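Local coordinates for protein mitochondrial edited mRNA stability factor 1 (Trypanosoma brucei, PDB 6NL1) that processes the 5' ends of mitochondrial mRNAs, probably as a Nudix-type hydrolase, and probably affects the stability of edited transcripts, at residues S87-R92 with Y175-E180; A123-R128 with K188-A193; E141-N146 with D168-T173; V201-F206 with I264-S269. All blocks are in the same frame, centred on the assembly; numbering follows the deposited sequence.

Contacts 1, 2 and 3 belong to one part of the chain, built around the antiparallel sheet that contains strand 171-178, and contact 4 belongs to the Nudix part. Strand 171-178 serves both contact 1, near its end, and contact 3, near its start; their centres are about 23 Å apart. It leads into helix 180-193, half of contact 2; the centre of contact 2 is about 17 Å from that of contact 1. Along the chain the segments of contacts 1 and 2 alternate, contact 3 falls within both loops, and contact 4 comes last, its centre about 42 Å from that of contact 1. Contact 4 holds Arg202 of the GDP site seen in another structure of this protein; contacts 1 to 3 lie away from it.

Contact 1: S87-R92 with Y175-E180; sequences SHPPAR and YLFGSE
Pro90 and Tyr175 meet where the loop 87-92 runs past the end of strand 171-178; no backbone pair comes closer than 8.7 Å, CA of Pro89 to CA of Tyr175, so the segments meet through side chains alone. Two prolines carry the apolar part. Pro89 offers its CB to the rim of the Phe177 ring, where it lies 4.0 Å from CE1 and close to the ring plane. Pro90 CD comes obliquely to Tyr175 CE1 at 4.1 Å. Both aromatic rings lean over beside their own backbone N (chi1 -62° for Tyr175), which directs them to the loop.

Arg92 adds the polar end. Its chain runs extended from CG to NE, crosses Tyr175 at about a right angle and brings NH2 to within 3.1 Å of Tyr175 OH. The guanidinium and phenol planes stand nearly perpendicular, 84° apart. One guanidinium face is covered from within the same loop, by Pro90 CG lying 4.0 Å above its centre. The firm polar partner of both ends is Glu136, which forms a salt bridge with Arg92 NH2 and a hydrogen bond with Tyr175 OH. Phe93 meets the Tyr175 ring as well.

The loop is thus held to the sheet by proline-aromatic packing and by Glu136 OE2, shared between Arg92 NH2 and Tyr175 OH, which ties it to strand 132-137 as well as to strand 171-178.

Contact 2: A123-R128 with K188-A193; sequences AELKYR and KLMEAA. With SO4 (sulfate ion), chain C.
Arg128 and Leu189 meet beside the flat guanidinium group, which Leu189 CD2 approaches obliquely, over neither a clear face nor an edge. The edge is better defined: Glu124 CG lies there in the plane, and NE donates to Glu124 OE2 at 3.1 Å in a nearly straight bond (168°). This salt bridge stays almost within the guanidinium plane, but it reaches the carboxylate from above, 39° out of its plane. It joins residues one helical turn apart and restrains the arginine head, while the aliphatic part of the chain does the packing: Arg128 CD rests 3.8 Å from Leu189 CD1. Glu124 is itself positioned through OE1, which accepts from the backbone N of Leu246.

Deeper in the interface the leucines slide past each other in opposite directions, with Leu125 CD2 3.7 Å from Leu189 CB. The other branch of Leu125, CD1, reaches Met190 CG at 4.2 Å, the two side chains crossing at about a right angle. Tyr247 also touches Leu189, and Ile81 packs on Met190.

Away from the helix interface, Lys126 bends at its third torsion and places NZ 3.0 Å from O1 of a sulfate, which probably came from the crystallisation liquor; Arg119 also binds this ion, and NZ has a further hydrogen bond with His132.

The segment axes approach to 11.3 Å and run roughly antiparallel, at 144°: a loosely spaced pair in which helices 120-129 and 180-193 pack side by side next to the four-stranded antiparallel sheet.

Contact 3: E141-N146 with D168-T173; sequences ERLSEN and DDVDIT
Leu143 and Val170 make the apolar touch, CD2 of the leucine lying 4.0 Å from CG2 of the valine where the two side chains cross at about a right angle. The neighbouring pair is charged: Arg142 NH1 stands 4.0 Å from Asp171 OD2, beyond salt-bridge distance, with the guanidinium and carboxylate planes turned 48° apart.

Each charged group takes its nearer partners from the next shell. A bend in the arginine chain at chi3 (56°) accompanies a hydrogen bond from NE to the carbonyl O of Gly162, and the guanidinium makes a cation-pi contact with Tyr164. The hydroxyl of that same tyrosine is hydrogen-bonded to Asp171 OD2, while Asp171 OD1 forms a salt bridge with Lys107. Farther out, Leu143 also touches Pro137, Val170 packs on Ala108, and Asp171, at the start of strand 171-178, is backbone hydrogen-bonded to Thr138.

Arg142 and Asp171 are therefore linked mainly through Tyr164, whose ring makes the cation-pi contact with Arg142 and whose hydroxyl bonds Asp171. The direct attraction between the two charges is probably a modest addition, and the loop 141-146 is joined to the strand by hydrophobic contact and by this shared tyrosine.

Contact 4: V201-F206 with I264-S269; sequences VRLGIF and ITVDAS. With SO4 (sulfate ion), chain B.
Ile205 and Val266 bring strand 200-207 and the loop following helix 250-262 closest together, yet their CA atoms remain 9.3 Å apart and no hydrogen bond crosses between the segments. Val266 touches both strand residues with its two methyls. Its CG1, beside the backbone N (chi1 -76°), passes alongside Ile205 CD1 at 3.8 Å, and its CG2 meets Leu203 CD1 tip to tip at 4.0 Å. Leu258 of helix 250-262 touches all three side chains.

The loop is shaped by an Asx turn. Asp267 OD2 accepts from the backbone N of Ser269 at 3.1 Å and from Ser269 OG at 2.7 Å, the donors arriving from opposite faces of the carboxylate plane.

Arg202 belongs to the GDP site seen in another structure of this protein. Here its NE bonds a sulfate only weakly, at 3.1 Å to O1, while NH1 donates to the carbonyl O of Val201 at 2.9 Å. Tyr292, another GDP-binding residue, also binds the sulfate.

The sequence from the end of helix 250-262 into the loop resembles the last part of a Nudix box. The apolar cluster packs this helix and its loop on the strand carrying Arg202.

Contact 1: S87-R92 with Y175-E180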
loop_
_atom_site.group_PDB
_atom_site.type_symbol
_atom_site.label_atom_id
_atom_site.label_comp_id
_atom_site.label_asym_id
_atom_site.label_seq_id
_atom_site.Cartn_x
_atom_site.Cartn_y
_atom_site.Cartn_z
ATOM N N SER A 87 21.356 4.330 -25.165
ATOM C CA SER A 87 21.527 5.453 -26.076
ATOM C C SER A 87 20.266 6.289 -26.140
ATOM O O SER A 87 20.330 7.511 -26.217
ATOM C CB SER A 87 21.846 4.947 -27.486
ATOM O OG SER A 87 23.146 4.392 -27.543
ATOM N N HIS A 88 19.123 5.609 -26.133
ATOM C CA HIS A 88 17.820 6.235 -26.313
ATOM C C HIS A 88 16.805 5.342 -25.634
ATOM O O HIS A 88 17.060 4.162 -25.425
ATOM C CB HIS A 88 17.454 6.325 -27.802
ATOM C CG HIS A 88 18.490 6.987 -28.652
ATOM N ND1 HIS A 88 18.527 8.353 -28.856
ATOM C CD2 HIS A 88 19.522 6.477 -29.365
ATOM C CE1 HIS A 88 19.540 8.652 -29.649
ATOM N NE2 HIS A 88 20.162 7.530 -29.973
ATOM N N PRO A 89 15.637 5.893 -25.291
ATOM C CA PRO A 89 14.600 4.993 -24.787
ATOM C C PRO A 89 14.038 4.158 -25.937
ATOM O O PRO A 89 14.133 4.557 -27.099
ATOM C CB PRO A 89 13.508 5.947 -24.272
ATOM C CG PRO A 89 14.044 7.353 -24.451
ATOM C CD PRO A 89 15.164 7.280 -25.430
ATOM N N PRO A 90 13.463 2.996 -25.623
ATOM C CA PRO A 90 12.694 2.305 -26.665
ATOM C C PRO A 90 11.456 3.138 -27.030
ATOM O O PRO A 90 11.055 4.013 -26.258
ATOM C CB PRO A 90 12.297 0.990 -25.985
ATOM C CG PRO A 90 12.311 1.299 -24.529
ATOM C CD PRO A 90 13.433 2.286 -24.337
ATOM N N ALA A 91 10.860 2.870 -28.183
ATOM C CA ALA A 91 9.744 3.682 -28.673
ATOM C C ALA A 91 8.559 3.723 -27.714
ATOM O O ALA A 91 7.858 4.727 -27.621
ATOM C CB ALA A 91 9.293 3.195 -30.049
ATOM N N ARG A 92 8.337 2.632 -26.998
ATOM C CA ARG A 92 7.234 2.568 -26.043
ATOM C C ARG A 92 7.357 3.567 -24.890
ATOM O O ARG A 92 6.378 3.822 -24.196
ATOM C CB ARG A 92 7.089 1.159 -25.481
ATOM C CG ARG A 92 8.341 0.604 -24.794
ATOM C CD ARG A 92 8.070 -0.843 -24.418
ATOM N NE ARG A 92 9.181 -1.515 -23.756
ATOM C CZ ARG A 92 10.180 -2.109 -24.399
ATOM N NH1 ARG A 92 10.234 -2.076 -25.728
ATOM N NH2 ARG A 92 11.136 -2.723 -23.714
ATOM N N TYR A 175 13.522 0.994 -15.894
ATOM C CA TYR A 175 14.169 2.098 -16.595
ATOM C C TYR A 175 14.237 3.339 -15.716
ATOM O O TYR A 175 13.287 3.651 -14.999
ATOM C CB TYR A 175 13.428 2.445 -17.881
ATOM C CG TYR A 175 13.379 1.338 -18.899
ATOM C CD1 TYR A 175 14.274 1.304 -19.963
ATOM C CD2 TYR A 175 12.432 0.329 -18.803
ATOM C CE1 TYR A 175 14.221 0.296 -20.893
ATOM C CE2 TYR A 175 12.372 -0.675 -19.726
ATOM C CZ TYR A 175 13.262 -0.697 -20.763
ATOM O OH TYR A 175 13.185 -1.717 -21.678
ATOM N N LEU A 176 15.361 4.046 -15.785
ATOM C CA LEU A 176 15.533 5.294 -15.057
ATOM C C LEU A 176 15.786 6.417 -16.054
ATOM O O LEU A 176 16.643 6.294 -16.934
ATOM C CB LEU A 176 16.708 5.208 -14.077
ATOM C CG LEU A 176 16.863 4.018 -13.110
ATOM C CD1 LEU A 176 18.060 4.261 -12.207
ATOM C CD2 LEU A 176 15.636 3.793 -12.274
ATOM N N PHE A 177 15.025 7.501 -15.914
ATOM C CA PHE A 177 15.181 8.697 -16.742
ATOM C C PHE A 177 15.509 9.887 -15.851
ATOM O O PHE A 177 14.747 10.222 -14.941
ATOM C CB PHE A 177 13.882 9.009 -17.490
ATOM C CG PHE A 177 13.352 7.868 -18.295
ATOM C CD1 PHE A 177 13.677 7.742 -19.632
ATOM C CD2 PHE A 177 12.530 6.913 -17.708
ATOM C CE1 PHE A 177 13.185 6.684 -20.381
ATOM C CE2 PHE A 177 12.034 5.857 -18.444
ATOM C CZ PHE A 177 12.362 5.740 -19.786
ATOM N N GLY A 178 16.637 10.530 -16.109
ATOM C CA GLY A 178 16.990 11.717 -15.359
ATOM C C GLY A 178 18.340 12.247 -15.763
ATOM O O GLY A 178 18.876 11.841 -16.793
ATOM N N SER A 179 18.886 13.154 -14.955
ATOM C CA SER A 179 20.244 13.655 -15.166
ATOM C C SER A 179 21.263 12.617 -14.690
ATOM O O SER A 179 20.918 11.704 -13.931
ATOM C CB SER A 179 20.446 14.957 -14.391
ATOM O OG SER A 179 20.410 14.713 -12.994
ATOM N N GLU A 180 22.515 12.758 -15.119
ATOM C CA GLU A 180 23.583 11.853 -14.685
ATOM C C GLU A 180 23.725 11.865 -13.165
ATOM O O GLU A 180 23.918 10.822 -12.533
ATOM C CB GLU A 180 24.924 12.252 -15.310
ATOM C CG GLU A 180 24.987 12.128 -16.830
ATOM C CD GLU A 180 25.388 10.737 -17.300
ATOM O OE1 GLU A 180 25.069 9.748 -16.604
ATOM O OE2 GLU A 180 26.033 10.636 -18.367
#

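Contact 2: A123-R128 with K188-A193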
loop_
_atom_site.group_PDB
_atom_site.type_symbol
_atom_site.label_atom_id
_atom_site.label_comp_id
_atom_site.label_asym_id
_atom_site.label_seq_id
_atom_site.Cartn_x
_atom_site.Cartn_y
_atom_site.Cartn_z
ATOM N N ALA A 123 7.725 7.416 -6.527
ATOM C CA ALA A 123 7.465 8.836 -6.312
ATOM C C ALA A 123 8.422 9.444 -5.288
ATOM O O ALA A 123 8.840 10.592 -5.433
ATOM C CB ALA A 123 6.010 9.078 -5.894
ATOM N N GLU A 124 8.778 8.687 -4.254
ATOM C CA GLU A 124 9.742 9.206 -3.287
ATOM C C GLU A 124 11.121 9.386 -3.927
ATOM O O GLU A 124 11.817 10.371 -3.673
ATOM C CB GLU A 124 9.852 8.335 -2.029
ATOM C CG GLU A 124 10.759 9.003 -1.002
ATOM C CD GLU A 124 10.913 8.257 0.311
ATOM O OE1 GLU A 124 10.333 7.163 0.488
ATOM O OE2 GLU A 124 11.640 8.787 1.175
ATOM N N LEU A 125 11.511 8.425 -4.754
ATOM C CA LEU A 125 12.770 8.518 -5.487
ATOM C C LEU A 125 12.778 9.737 -6.408
ATOM O O LEU A 125 13.792 10.424 -6.532
ATOM C CB LEU A 125 13.020 7.226 -6.283
ATOM C CG LEU A 125 13.382 6.024 -5.385
ATOM C CD1 LEU A 125 13.230 4.685 -6.096
ATOM C CD2 LEU A 125 14.789 6.171 -4.850
ATOM N N LYS A 126 11.643 10.006 -7.044
ATOM C CA LYS A 126 11.540 11.177 -7.904
ATOM C C LYS A 126 11.652 12.457 -7.079
ATOM O O LYS A 126 12.332 13.406 -7.470
ATOM C CB LYS A 126 10.232 11.187 -8.702
ATOM C CG LYS A 126 10.120 12.429 -9.576
ATOM C CD LYS A 126 8.890 12.406 -10.449
ATOM C CE LYS A 126 9.079 11.510 -11.654
ATOM N NZ LYS A 126 7.852 11.478 -12.504
ATOM N N TYR A 127 10.978 12.468 -5.936
ATOM C CA TYR A 127 11.003 13.615 -5.047
ATOM C C TYR A 127 12.436 13.912 -4.603
ATOM O O TYR A 127 12.852 15.062 -4.532
ATOM C CB TYR A 127 10.113 13.355 -3.820
ATOM C CG TYR A 127 10.345 14.343 -2.695
ATOM C CD1 TYR A 127 9.939 15.672 -2.817
ATOM C CD2 TYR A 127 10.987 13.959 -1.519
ATOM C CE1 TYR A 127 10.159 16.600 -1.793
ATOM C CE2 TYR A 127 11.203 14.872 -0.486
ATOM C CZ TYR A 127 10.786 16.196 -0.636
ATOM O OH TYR A 127 10.998 17.119 0.365
ATOM N N ARG A 128 13.192 12.863 -4.307
ATOM C CA ARG A 128 14.543 13.037 -3.794
ATOM C C ARG A 128 15.579 13.366 -4.866
ATOM O O ARG A 128 16.542 14.064 -4.581
ATOM C CB ARG A 128 14.993 11.790 -3.036
ATOM C CG ARG A 128 14.329 11.571 -1.675
ATOM C CD ARG A 128 14.751 10.205 -1.161
ATOM N NE ARG A 128 14.375 9.932 0.223
ATOM C CZ ARG A 128 15.155 10.190 1.267
ATOM N NH1 ARG A 128 16.344 10.764 1.091
ATOM N NH2 ARG A 128 14.740 9.887 2.490
ATOM N N LYS A 188 22.076 5.082 -5.704
ATOM C CA LYS A 188 22.497 4.892 -4.315
ATOM C C LYS A 188 21.305 4.613 -3.402
ATOM O O LYS A 188 21.366 3.749 -2.527
ATOM C CB LYS A 188 23.260 6.125 -3.815
ATOM C CG LYS A 188 24.751 5.914 -3.654
ATOM C CD LYS A 188 25.315 5.108 -4.820
ATOM C CE LYS A 188 26.693 4.546 -4.492
ATOM N NZ LYS A 188 26.935 3.224 -5.143
ATOM N N LEU A 189 20.221 5.354 -3.610
ATOM C CA LEU A 189 19.014 5.168 -2.817
ATOM C C LEU A 189 18.369 3.800 -3.054
ATOM O O LEU A 189 17.783 3.214 -2.147
ATOM C CB LEU A 189 18.011 6.292 -3.098
ATOM C CG LEU A 189 18.467 7.667 -2.604
ATOM C CD1 LEU A 189 17.586 8.770 -3.173
ATOM C CD2 LEU A 189 18.482 7.723 -1.077
ATOM N N MET A 190 18.463 3.302 -4.279
ATOM C CA MET A 190 17.848 2.026 -4.617
ATOM C C MET A 190 18.603 0.888 -3.938
ATOM O O MET A 190 17.992 -0.061 -3.436
ATOM C CB MET A 190 17.815 1.840 -6.138
ATOM C CG MET A 190 16.876 2.830 -6.836
ATOM S SD MET A 190 17.154 2.951 -8.610
ATOM C CE MET A 190 16.729 1.291 -9.142
ATOM N N GLU A 191 19.931 0.994 -3.903
ATOM C CA GLU A 191 20.741 -0.019 -3.232
ATOM C C GLU A 191 20.402 -0.087 -1.753
ATOM O O GLU A 191 20.324 -1.173 -1.188
ATOM C CB GLU A 191 22.230 0.222 -3.452
ATOM C CG GLU A 191 22.653 -0.020 -4.884
ATOM C CD GLU A 191 24.150 -0.005 -5.068
ATOM O OE1 GLU A 191 24.630 -0.671 -6.013
ATOM O OE2 GLU A 191 24.845 0.678 -4.283
ATOM N N ALA A 192 20.157 1.067 -1.139
ATOM C CA ALA A 192 19.731 1.091 0.258
ATOM C C ALA A 192 18.330 0.516 0.393
ATOM O O ALA A 192 18.037 -0.223 1.335
ATOM C CB ALA A 192 19.771 2.511 0.814
ATOM N N ALA A 193 17.464 0.855 -0.554
ATOM C CA ALA A 193 16.083 0.399 -0.494
ATOM C C ALA A 193 15.964 -1.126 -0.601
ATOM O O ALA A 193 15.181 -1.739 0.122
ATOM C CB ALA A 193 15.239 1.082 -1.568
HETATM S S SO4 C . 5.659 9.802 -10.035
HETATM O O1 SO4 C . 5.300 10.471 -11.286
HETATM O O2 SO4 C . 5.760 10.802 -8.975
HETATM O O3 SO4 C . 4.630 8.824 -9.680
HETATM O O4 SO4 C . 6.943 9.119 -10.200
#

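Contact 3: E141-N146 with D168-T173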
loop_
_atom_site.group_PDB
_atom_site.type_symbol
_atom_site.label_atom_id
_atom_site.label_comp_id
_atom_site.label_asym_id
_atom_site.label_seq_id
_atom_site.Cartn_x
_atom_site.Cartn_y
_atom_site.Cartn_z
ATOM N N GLU A 141 4.598 -12.618 -21.791
ATOM C CA GLU A 141 3.840 -13.773 -22.256
ATOM C C GLU A 141 3.861 -14.868 -21.201
ATOM O O GLU A 141 2.933 -15.655 -21.099
ATOM C CB GLU A 141 4.417 -14.316 -23.568
ATOM C CG GLU A 141 4.492 -13.290 -24.685
ATOM C CD GLU A 141 3.122 -12.800 -25.118
ATOM O OE1 GLU A 141 2.234 -13.646 -25.367
ATOM O OE2 GLU A 141 2.927 -11.568 -25.198
ATOM N N ARG A 142 4.931 -14.927 -20.422
ATOM C CA ARG A 142 5.020 -15.947 -19.383
ATOM C C ARG A 142 3.942 -15.746 -18.322
ATOM O O ARG A 142 3.545 -16.692 -17.640
ATOM C CB ARG A 142 6.416 -15.976 -18.759
ATOM C CG ARG A 142 7.518 -16.377 -19.758
ATOM C CD ARG A 142 8.864 -16.651 -19.069
ATOM N NE ARG A 142 8.747 -17.680 -18.034
ATOM C CZ ARG A 142 9.697 -17.974 -17.148
ATOM N NH1 ARG A 142 10.852 -17.330 -17.167
ATOM N NH2 ARG A 142 9.490 -18.916 -16.237
ATOM N N LEU A 143 3.449 -14.516 -18.197
ATOM C CA LEU A 143 2.429 -14.234 -17.194
ATOM C C LEU A 143 1.058 -14.763 -17.603
ATOM O O LEU A 143 0.156 -14.851 -16.775
ATOM C CB LEU A 143 2.368 -12.747 -16.855
ATOM C CG LEU A 143 3.622 -12.182 -16.185
ATOM C CD1 LEU A 143 3.528 -10.657 -16.054
ATOM C CD2 LEU A 143 3.844 -12.844 -14.832
ATOM N N SER A 144 0.914 -15.149 -18.869
ATOM C CA SER A 144 -0.337 -15.758 -19.325
ATOM C C SER A 144 -0.280 -17.279 -19.352
ATOM O O SER A 144 -1.233 -17.923 -19.791
ATOM C CB SER A 144 -0.740 -15.221 -20.703
ATOM O OG SER A 144 -1.183 -13.876 -20.601
ATOM N N GLU A 145 0.842 -17.846 -18.903
ATOM C CA GLU A 145 0.994 -19.303 -18.787
ATOM C C GLU A 145 0.536 -19.803 -17.411
ATOM O O GLU A 145 0.787 -19.151 -16.392
ATOM C CB GLU A 145 2.467 -19.707 -18.979
ATOM C CG GLU A 145 3.063 -19.343 -20.330
ATOM C CD GLU A 145 2.425 -20.119 -21.467
ATOM O OE1 GLU A 145 1.898 -21.223 -21.207
ATOM O OE2 GLU A 145 2.436 -19.619 -22.613
ATOM N N ASN A 146 -0.116 -20.962 -17.393
ATOM C CA ASN A 146 -0.500 -21.659 -16.156
ATOM C C ASN A 146 0.554 -22.650 -15.703
ATOM O O ASN A 146 0.758 -22.854 -14.509
ATOM C CB ASN A 146 -1.786 -22.455 -16.361
ATOM C CG ASN A 146 -2.928 -21.600 -16.802
ATOM O OD1 ASN A 146 -3.441 -20.795 -16.030
ATOM N ND2 ASN A 146 -3.348 -21.769 -18.050
ATOM N N ASP A 168 7.969 -13.421 -6.867
ATOM C CA ASP A 168 9.371 -13.060 -6.658
ATOM C C ASP A 168 10.253 -13.362 -7.864
ATOM O O ASP A 168 11.229 -12.651 -8.112
ATOM C CB ASP A 168 9.939 -13.734 -5.401
ATOM C CG ASP A 168 9.540 -13.006 -4.123
ATOM O OD1 ASP A 168 8.986 -11.893 -4.224
ATOM O OD2 ASP A 168 9.787 -13.543 -3.024
ATOM N N ASP A 169 9.902 -14.402 -8.618
ATOM C CA ASP A 169 10.745 -14.857 -9.727
ATOM C C ASP A 169 10.535 -14.069 -11.020
ATOM O O ASP A 169 11.326 -14.182 -11.962
ATOM C CB ASP A 169 10.519 -16.350 -10.001
ATOM C CG ASP A 169 10.767 -17.209 -8.773
ATOM O OD1 ASP A 169 9.819 -17.889 -8.319
ATOM O OD2 ASP A 169 11.907 -17.197 -8.262
ATOM N N VAL A 170 9.459 -13.293 -11.082
ATOM C CA VAL A 170 9.151 -12.556 -12.308
ATOM C C VAL A 170 10.301 -11.638 -12.739
ATOM O O VAL A 170 10.792 -10.823 -11.955
ATOM C CB VAL A 170 7.825 -11.780 -12.172
ATOM C CG1 VAL A 170 7.576 -10.922 -13.407
ATOM C CG2 VAL A 170 6.665 -12.785 -11.944
ATOM N N ASP A 171 10.756 -11.805 -13.976
ATOM C CA ASP A 171 11.765 -10.912 -14.544
ATOM C C ASP A 171 11.192 -9.516 -14.786
ATOM O O ASP A 171 10.148 -9.362 -15.424
ATOM C CB ASP A 171 12.306 -11.468 -15.856
ATOM C CG ASP A 171 13.042 -12.773 -15.668
ATOM O OD1 ASP A 171 14.195 -12.730 -15.194
ATOM O OD2 ASP A 171 12.469 -13.838 -15.986
ATOM N N ILE A 172 11.891 -8.506 -14.285
ATOM C CA ILE A 172 11.450 -7.125 -14.409
ATOM C C ILE A 172 12.569 -6.260 -14.971
ATOM O O ILE A 172 13.718 -6.353 -14.533
ATOM C CB ILE A 172 10.991 -6.540 -13.053
ATOM C CG1 ILE A 172 9.829 -7.367 -12.473
ATOM C CG2 ILE A 172 10.578 -5.051 -13.214
ATOM C CD1 ILE A 172 8.493 -7.237 -13.256
ATOM N N THR A 173 12.238 -5.441 -15.965
ATOM C CA THR A 173 13.188 -4.460 -16.475
ATOM C C THR A 173 12.785 -3.093 -15.942
ATOM O O THR A 173 11.650 -2.649 -16.143
ATOM C CB THR A 173 13.201 -4.422 -18.016
ATOM O OG1 THR A 173 13.406 -5.745 -18.523
ATOM C CG2 THR A 173 14.313 -3.510 -18.520
#

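Contact 4: V201-F206 with I264-S269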
loop_
_atom_site.group_PDB
_atom_site.type_symbol
_atom_site.label_atom_id
_atom_site.label_comp_id
_atom_site.label_asym_id
_atom_site.label_seq_id
_atom_site.Cartn_x
_atom_site.Cartn_y
_atom_site.Cartn_z
ATOM N N VAL A 201 1.983 -0.845 5.991
ATOM C CA VAL A 201 1.773 -1.053 7.414
ATOM C C VAL A 201 0.322 -0.794 7.760
ATOM O O VAL A 201 -0.330 0.063 7.154
ATOM C CB VAL A 201 2.675 -0.134 8.291
ATOM C CG1 VAL A 201 4.127 -0.520 8.115
ATOM C CG2 VAL A 201 2.437 1.371 7.970
ATOM N N ARG A 202 -0.182 -1.552 8.724
ATOM C CA ARG A 202 -1.528 -1.346 9.226
ATOM C C ARG A 202 -1.425 -1.315 10.748
ATOM O O ARG A 202 -0.870 -2.221 11.360
ATOM C CB ARG A 202 -2.467 -2.461 8.756
ATOM C CG ARG A 202 -2.717 -2.505 7.253
ATOM C CD ARG A 202 -3.422 -1.226 6.747
ATOM N NE ARG A 202 -3.693 -1.315 5.310
ATOM C CZ ARG A 202 -2.888 -0.846 4.357
ATOM N NH1 ARG A 202 -1.744 -0.246 4.671
ATOM N NH2 ARG A 202 -3.226 -0.974 3.083
ATOM N N LEU A 203 -1.910 -0.240 11.352
ATOM C CA LEU A 203 -1.934 -0.143 12.799
ATOM C C LEU A 203 -3.373 -0.350 13.225
ATOM O O LEU A 203 -4.186 0.569 13.158
ATOM C CB LEU A 203 -1.400 1.216 13.290
ATOM C CG LEU A 203 -0.687 1.182 14.651
ATOM C CD1 LEU A 203 -0.169 2.565 15.078
ATOM C CD2 LEU A 203 -1.592 0.596 15.726
ATOM N N GLY A 204 -3.683 -1.574 13.637
ATOM C CA GLY A 204 -5.012 -1.917 14.096
ATOM C C GLY A 204 -5.325 -1.325 15.462
ATOM O O GLY A 204 -5.022 -1.908 16.511
ATOM N N ILE A 205 -5.933 -0.147 15.440
ATOM C CA ILE A 205 -6.463 0.476 16.636
ATOM C C ILE A 205 -7.745 -0.243 17.021
ATOM O O ILE A 205 -8.605 -0.475 16.168
ATOM C CB ILE A 205 -6.758 1.963 16.368
ATOM C CG1 ILE A 205 -5.446 2.733 16.237
ATOM C CG2 ILE A 205 -7.566 2.556 17.487
ATOM C CD1 ILE A 205 -4.696 2.867 17.549
ATOM N N PHE A 206 -7.864 -0.625 18.290
ATOM C CA PHE A 206 -9.063 -1.328 18.746
ATOM C C PHE A 206 -9.535 -0.811 20.101
ATOM O O PHE A 206 -8.761 -0.253 20.879
ATOM C CB PHE A 206 -8.850 -2.857 18.788
ATOM C CG PHE A 206 -7.950 -3.331 19.922
ATOM C CD1 PHE A 206 -6.574 -3.458 19.736
ATOM C CD2 PHE A 206 -8.482 -3.650 21.167
ATOM C CE1 PHE A 206 -5.741 -3.895 20.775
ATOM C CE2 PHE A 206 -7.659 -4.092 22.210
ATOM C CZ PHE A 206 -6.289 -4.206 22.017
ATOM N N ILE A 264 -5.217 10.338 15.190
ATOM C CA ILE A 264 -4.940 9.731 16.497
ATOM C C ILE A 264 -3.443 9.599 16.791
ATOM O O ILE A 264 -2.659 9.103 15.968
ATOM C CB ILE A 264 -5.579 8.330 16.619
ATOM C CG1 ILE A 264 -7.103 8.429 16.564
ATOM C CG2 ILE A 264 -5.137 7.639 17.919
ATOM C CD1 ILE A 264 -7.788 7.080 16.494
ATOM N N THR A 265 -3.053 10.028 17.983
ATOM C CA THR A 265 -1.681 9.872 18.443
ATOM C C THR A 265 -1.612 8.739 19.459
ATOM O O THR A 265 -2.296 8.789 20.483
ATOM C CB THR A 265 -1.169 11.169 19.114
ATOM O OG1 THR A 265 -1.181 12.238 18.164
ATOM C CG2 THR A 265 0.252 10.984 19.653
ATOM N N VAL A 266 -0.811 7.715 19.173
ATOM C CA VAL A 266 -0.545 6.665 20.160
ATOM C C VAL A 266 0.925 6.649 20.533
ATOM O O VAL A 266 1.779 7.054 19.746
ATOM C CB VAL A 266 -0.881 5.245 19.642
ATOM C CG1 VAL A 266 -2.377 5.008 19.642
ATOM C CG2 VAL A 266 -0.247 5.005 18.266
ATOM N N ASP A 267 1.220 6.163 21.730
ATOM C CA ASP A 267 2.604 6.037 22.167
ATOM C C ASP A 267 3.206 4.700 21.724
ATOM O O ASP A 267 2.559 3.658 21.813
ATOM C CB ASP A 267 2.696 6.191 23.689
ATOM C CG ASP A 267 4.133 6.294 24.176
ATOM O OD1 ASP A 267 4.672 7.423 24.202
ATOM O OD2 ASP A 267 4.730 5.250 24.521
ATOM N N ALA A 268 4.452 4.735 21.265
ATOM C CA ALA A 268 5.129 3.534 20.777
ATOM C C ALA A 268 5.057 2.332 21.730
ATOM O O ALA A 268 5.033 1.184 21.279
ATOM C CB ALA A 268 6.584 3.842 20.421
ATOM N N SER A 269 5.040 2.593 23.035
ATOM C CA SER A 269 5.055 1.516 24.029
ATOM C C SER A 269 3.734 0.745 24.089
ATOM O O SER A 269 3.673 -0.347 24.654
ATOM C CB SER A 269 5.413 2.060 25.421
ATOM O OG SER A 269 4.424 2.967 25.881
HETATM S S SO4 B . -6.184 -4.235 5.811
HETATM O O1 SO4 B . -6.277 -2.850 6.250
HETATM O O2 SO4 B . -5.405 -4.249 4.573
HETATM O O3 SO4 B . -5.551 -5.087 6.812
HETATM O O4 SO4 B . -7.526 -4.760 5.570
#